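Local coordinates for HAD-superfamily hydrolase, subfamily IA, variant 1 (Ehrlichia chaffeensis, PDB 3KZX), which probably hydrolyses 2-phosphoglycolate to glycolate and phosphate, as a phosphatase of the HAD-like hydrolase superfamily, at residues T155-I158 / K159-E163; W32-L36 / I37-I41. All coordinates share one frame; numbering follows the deposited sequence.

Contact 1. Residues T155-I158 / K159-E163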
loop_
_atom_site.group_PDB
_atom_site.type_symbol
_atom_site.label_atom_id
_atom_site.label_comp_id
_atom_site.label_asym_id
_atom_site.label_seq_id
_atom_site.Cartn_x
_atom_site.Cartn_y
_atom_site.Cartn_z
ATOM N N THR A 155 -11.241 -12.106 -3.990
ATOM C CA THR A 155 -11.075 -13.484 -3.557
ATOM C C THR A 155 -12.047 -13.782 -2.421
ATOM O O THR A 155 -12.856 -12.935 -2.051
ATOM C CB THR A 155 -9.612 -13.773 -3.095
ATOM O OG1 THR A 155 -9.380 -13.155 -1.833
ATOM C CG2 THR A 155 -8.598 -13.290 -4.112
ATOM N N GLY A 156 -12.002 -14.997 -1.883
ATOM C CA GLY A 156 -12.771 -15.287 -0.698
ATOM C C GLY A 156 -12.248 -14.782 0.627
ATOM O O GLY A 156 -12.928 -14.915 1.642
ATOM N N THR A 157 -11.036 -14.234 0.650
ATOM C CA THR A 157 -10.444 -13.753 1.901
ATOM C C THR A 157 -9.646 -12.457 1.668
ATOM O O THR A 157 -9.564 -11.936 0.541
ATOM C CB THR A 157 -9.566 -14.870 2.573
ATOM O OG1 THR A 157 -8.544 -15.281 1.651
ATOM C CG2 THR A 157 -10.435 -16.100 2.975
ATOM N N ILE A 158 -9.097 -11.921 2.737
ATOM C CA ILE A 158 -8.263 -10.702 2.668
ATOM C C ILE A 158 -6.962 -10.984 3.421
ATOM O O ILE A 158 -6.882 -11.965 4.149
ATOM C CB ILE A 158 -9.013 -9.461 3.264
ATOM C CG1 ILE A 158 -9.546 -9.745 4.665
ATOM C CG2 ILE A 158 -10.177 -9.017 2.353
ATOM C CD1 ILE A 158 -10.186 -8.494 5.388
ATOM N N LYS A 159 -5.954 -10.128 3.255
ATOM C CA LYS A 159 -4.704 -10.248 4.011
ATOM C C LYS A 159 -5.105 -10.119 5.462
ATOM O O LYS A 159 -6.034 -9.348 5.774
ATOM C CB LYS A 159 -3.705 -9.150 3.594
ATOM C CG LYS A 159 -3.272 -9.241 2.102
ATOM C CD LYS A 159 -2.387 -8.042 1.692
ATOM C CE LYS A 159 -3.128 -6.700 1.784
ATOM N NZ LYS A 159 -2.222 -5.542 1.469
ATOM N N PRO A 160 -4.450 -10.886 6.353
ATOM C CA PRO A 160 -3.186 -11.645 6.187
ATOM C C PRO A 160 -3.281 -13.051 5.561
ATOM O O PRO A 160 -2.271 -13.759 5.515
ATOM C CB PRO A 160 -2.685 -11.774 7.614
ATOM C CG PRO A 160 -3.934 -11.846 8.403
ATOM C CD PRO A 160 -4.904 -10.912 7.752
ATOM N N SER A 161 -4.449 -13.444 5.078
ATOM C CA SER A 161 -4.544 -14.699 4.342
ATOM C C SER A 161 -3.573 -14.611 3.175
ATOM O O SER A 161 -3.433 -13.537 2.575
ATOM C CB SER A 161 -5.942 -14.930 3.747
ATOM O OG SER A 161 -5.917 -16.037 2.835
ATOM N N PRO A 162 -2.949 -15.739 2.821
ATOM C CA PRO A 162 -2.133 -15.799 1.611
ATOM C C PRO A 162 -2.920 -15.781 0.300
ATOM O O PRO A 162 -2.341 -15.477 -0.759
ATOM C CB PRO A 162 -1.381 -17.117 1.771
ATOM C CG PRO A 162 -2.336 -17.975 2.503
ATOM C CD PRO A 162 -2.942 -17.031 3.532
ATOM N N GLU A 163 -4.210 -16.093 0.363
ATOM C CA GLU A 163 -5.027 -16.253 -0.837
ATOM C C GLU A 163 -4.962 -15.090 -1.847
ATOM O O GLU A 163 -4.842 -15.343 -3.051
ATOM C CB GLU A 163 -6.503 -16.543 -0.470
ATOM C CG GLU A 163 -7.423 -16.787 -1.696
ATOM C CD GLU A 163 -8.938 -16.963 -1.349
ATOM O OE1 GLU A 163 -9.338 -16.985 -0.184
ATOM O OE2 GLU A 163 -9.715 -17.038 -2.287
#
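Thr-155 sets its CB 3.4 Å from Glu-163 OE2, the two side chains arriving from opposite directions. With its hydroxyl held between the backbone N and the carbonyl carbon (chi1 73°), Thr-155 can also close an ST turn, OG1 accepting from Thr-157 N at 3.2 Å. Gly-156 contributes its backbone: its N-H donates to Glu-163 OE2 (3.1 Å), coming from above the carboxylate plane. Thr-157 takes the other oxygen, its OG1 donating to Glu-163 OE1 at 2.6 Å, again from above the plane. The extended glutamate chain, CG anti to the backbone N (chi1 -177°), has the length to carry its carboxylate back to both donors. Thr-157 OG1 also lies 3.0 Å from Ser-161 OG, and that serine oxygen accepts from Glu-163 N (3.0 Å), a capping bond at the start of helix 163-172. Ile-158 ends the segment; its O accepts from Ser-161 N at 3.0 Å, closing a type VIa turn whose cis peptide joins Lys-159 to Pro-160. Proline suits this place because its peptide bond adopts the cis form more readily than others. The turn sends Lys-159 inward, where NZ makes salt bridges with Asp-31 and Asp-189, as expected of the motif III lysine of HAD enzymes. Gripped at both oxygens by neutral donors, the Glu-163 carboxylate is probably stabilised as an anion, and lying near the helix start should help.

Contact 2. Residues W32-L36 / I37-I41; sequences WYNTL and IDTSI
Ile-37 lies over one face of the Trp-32 indole, its CG1 3.5 Å from the centroid of the six-membered ring in a CH-pi contact. Its other branch turns elsewhere: CG2, anti to the backbone N, meets the edge of the Tyr-33 ring near its plane, 4.0 Å from CD1. A beta-branched residue suits this place because its two arms serve two rings at once. Thr-39 crosses Tyr-33 at about a right angle, with its methyl CG2 3.5 Å from CD1, while its hydroxyl donates to Asn-34 OD1 at 2.8 Å. Two waters further link the asparagine amide with Thr-39. Asn-34 has a positive phi (70°), which asparagine tolerates better than most residues.

The backbone ties the same pieces together. Ile-37 N donates to Trp-32 O (2.9 Å), closing a pi-type turn, and Asn-34 N donates to Ile-37 O (2.8 Å). This single wide turn, followed by strand 37-38 paired with 103-104, corresponds to the squiggle and flap of the HAD fold. Tyr-33 OH bonds to Asp-100 and Lys-128. Apolar contacts thus help place the two rings, with Tyr-33 also fixed at its hydroxyl, while direct and water-mediated hydrogen bonds serve the Asn-34 amide.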
loop_
_atom_site.group_PDB
_atom_site.type_symbol
_atom_site.label_atom_id
_atom_site.label_comp_id
_atom_site.label_asym_id
_atom_site.label_seq_id
_atom_site.Cartn_x
_atom_site.Cartn_y
_atom_site.Cartn_z
ATOM N N TRP A 32 -0.981 -0.959 -1.707
ATOM C CA TRP A 32 -1.380 0.333 -2.201
ATOM C C TRP A 32 -1.266 1.389 -1.067
ATOM O O TRP A 32 -0.285 2.136 -0.983
ATOM C CB TRP A 32 -2.798 0.211 -2.813
ATOM C CG TRP A 32 -3.333 1.410 -3.446
ATOM C CD1 TRP A 32 -4.393 2.158 -3.010
ATOM C CD2 TRP A 32 -2.835 2.072 -4.618
ATOM N NE1 TRP A 32 -4.592 3.225 -3.847
ATOM C CE2 TRP A 32 -3.653 3.192 -4.844
ATOM C CE3 TRP A 32 -1.777 1.820 -5.498
ATOM C CZ2 TRP A 32 -3.457 4.061 -5.920
ATOM C CZ3 TRP A 32 -1.579 2.693 -6.566
ATOM C CH2 TRP A 32 -2.418 3.799 -6.762
ATOM N N TYR A 33 -2.216 1.397 -0.148
ATOM C CA TYR A 33 -2.232 2.419 0.886
ATOM C C TYR A 33 -1.036 2.248 1.839
ATOM O O TYR A 33 -0.801 1.171 2.330
ATOM C CB TYR A 33 -3.519 2.355 1.705
ATOM C CG TYR A 33 -4.769 2.911 1.037
ATOM C CD1 TYR A 33 -4.722 4.052 0.224
ATOM C CD2 TYR A 33 -5.985 2.336 1.268
ATOM C CE1 TYR A 33 -5.865 4.539 -0.368
ATOM C CE2 TYR A 33 -7.158 2.837 0.701
ATOM C CZ TYR A 33 -7.095 3.921 -0.122
ATOM O OH TYR A 33 -8.277 4.411 -0.651
ATOM N N ASN A 34 -0.303 3.342 2.086
ATOM C CA ASN A 34 0.849 3.363 3.005
ATOM C C ASN A 34 2.097 2.598 2.530
ATOM O O ASN A 34 3.081 2.479 3.255
ATOM C CB ASN A 34 0.399 2.990 4.412
ATOM C CG ASN A 34 -0.795 3.831 4.849
ATOM O OD1 ASN A 34 -0.699 5.059 4.934
ATOM N ND2 ASN A 34 -1.937 3.193 5.062
ATOM N N THR A 35 2.056 2.140 1.281
ATOM C CA THR A 35 3.215 1.601 0.577
ATOM C C THR A 35 3.381 2.469 -0.668
ATOM O O THR A 35 4.090 3.497 -0.629
ATOM C CB THR A 35 3.036 0.071 0.310
ATOM O OG1 THR A 35 2.864 -0.586 1.585
ATOM C CG2 THR A 35 4.278 -0.522 -0.427
ATOM N N LEU A 36 2.724 2.124 -1.771
ATOM C CA LEU A 36 2.802 3.021 -2.930
ATOM C C LEU A 36 2.258 4.444 -2.639
ATOM O O LEU A 36 2.827 5.429 -3.102
ATOM C CB LEU A 36 2.135 2.425 -4.173
ATOM C CG LEU A 36 2.838 1.233 -4.862
ATOM C CD1 LEU A 36 1.895 0.551 -5.887
ATOM C CD2 LEU A 36 4.198 1.674 -5.513
ATOM N N ILE A 37 1.149 4.530 -1.923
ATOM C CA ILE A 37 0.401 5.754 -1.710
ATOM C C ILE A 37 0.593 6.312 -0.293
ATOM O O ILE A 37 0.531 5.577 0.693
ATOM C CB ILE A 37 -1.100 5.488 -1.950
ATOM C CG1 ILE A 37 -1.373 5.341 -3.452
ATOM C CG2 ILE A 37 -2.018 6.589 -1.259
ATOM C CD1 ILE A 37 -1.279 6.667 -4.237
ATOM N N ASP A 38 0.828 7.612 -0.207
ATOM C CA ASP A 38 0.956 8.324 1.047
ATOM C C ASP A 38 -0.437 8.808 1.421
ATOM O O ASP A 38 -0.997 9.662 0.718
ATOM C CB ASP A 38 1.928 9.497 0.876
ATOM C CG ASP A 38 2.148 10.259 2.162
ATOM O OD1 ASP A 38 1.324 10.118 3.109
ATOM O OD2 ASP A 38 3.119 11.040 2.196
ATOM N N THR A 39 -1.031 8.248 2.475
ATOM C CA THR A 39 -2.416 8.627 2.833
ATOM C C THR A 39 -2.475 9.887 3.741
ATOM O O THR A 39 -3.540 10.292 4.170
ATOM C CB THR A 39 -3.219 7.488 3.479
ATOM O OG1 THR A 39 -2.593 7.076 4.691
ATOM C CG2 THR A 39 -3.326 6.267 2.540
ATOM N N SER A 40 -1.336 10.487 4.015
ATOM C CA SER A 40 -1.265 11.667 4.874
ATOM C C SER A 40 -1.175 12.977 4.079
ATOM O O SER A 40 -1.176 14.049 4.669
ATOM C CB SER A 40 -0.060 11.564 5.801
ATOM O OG SER A 40 1.129 11.957 5.101
ATOM N N ILE A 41 -1.094 12.915 2.761
ATOM C CA ILE A 41 -1.003 14.144 1.977
ATOM C C ILE A 41 -2.299 14.242 1.178
ATOM O O ILE A 41 -2.634 13.334 0.421
ATOM C CB ILE A 41 0.304 14.172 1.113
ATOM C CG1 ILE A 41 1.515 14.323 2.059
ATOM C CG2 ILE A 41 0.242 15.278 0.048
ATOM C CD1 ILE A 41 2.819 14.932 1.451
HETATM O O HOH W 1 0.818 6.930 4.293
HETATM O O HOH W 2 -4.039 4.959 5.707
#

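Overall arrangement
The centre of contact 2, a buried site, lies about 6 Å from the centre of the chain; that of contact 1, at the surface, about 15 Å. They hold different elements: contact 2 joins the turn after strand 27-30 to the flap strand, and contact 1 shapes the loop between strand 148-152 and helix 163-172. The interior site combines ring packing with hydrogen bonds and two waters, while the outer one is almost wholly polar. Their nearest atoms are about 6 Å apart without touching, yet the lysine of contact 1 reaches the aspartate just before residues 32-36. Both regions thus lie beyond the C-terminal ends of strands of the parallel sheet, the edge where HAD enzymes build their active site.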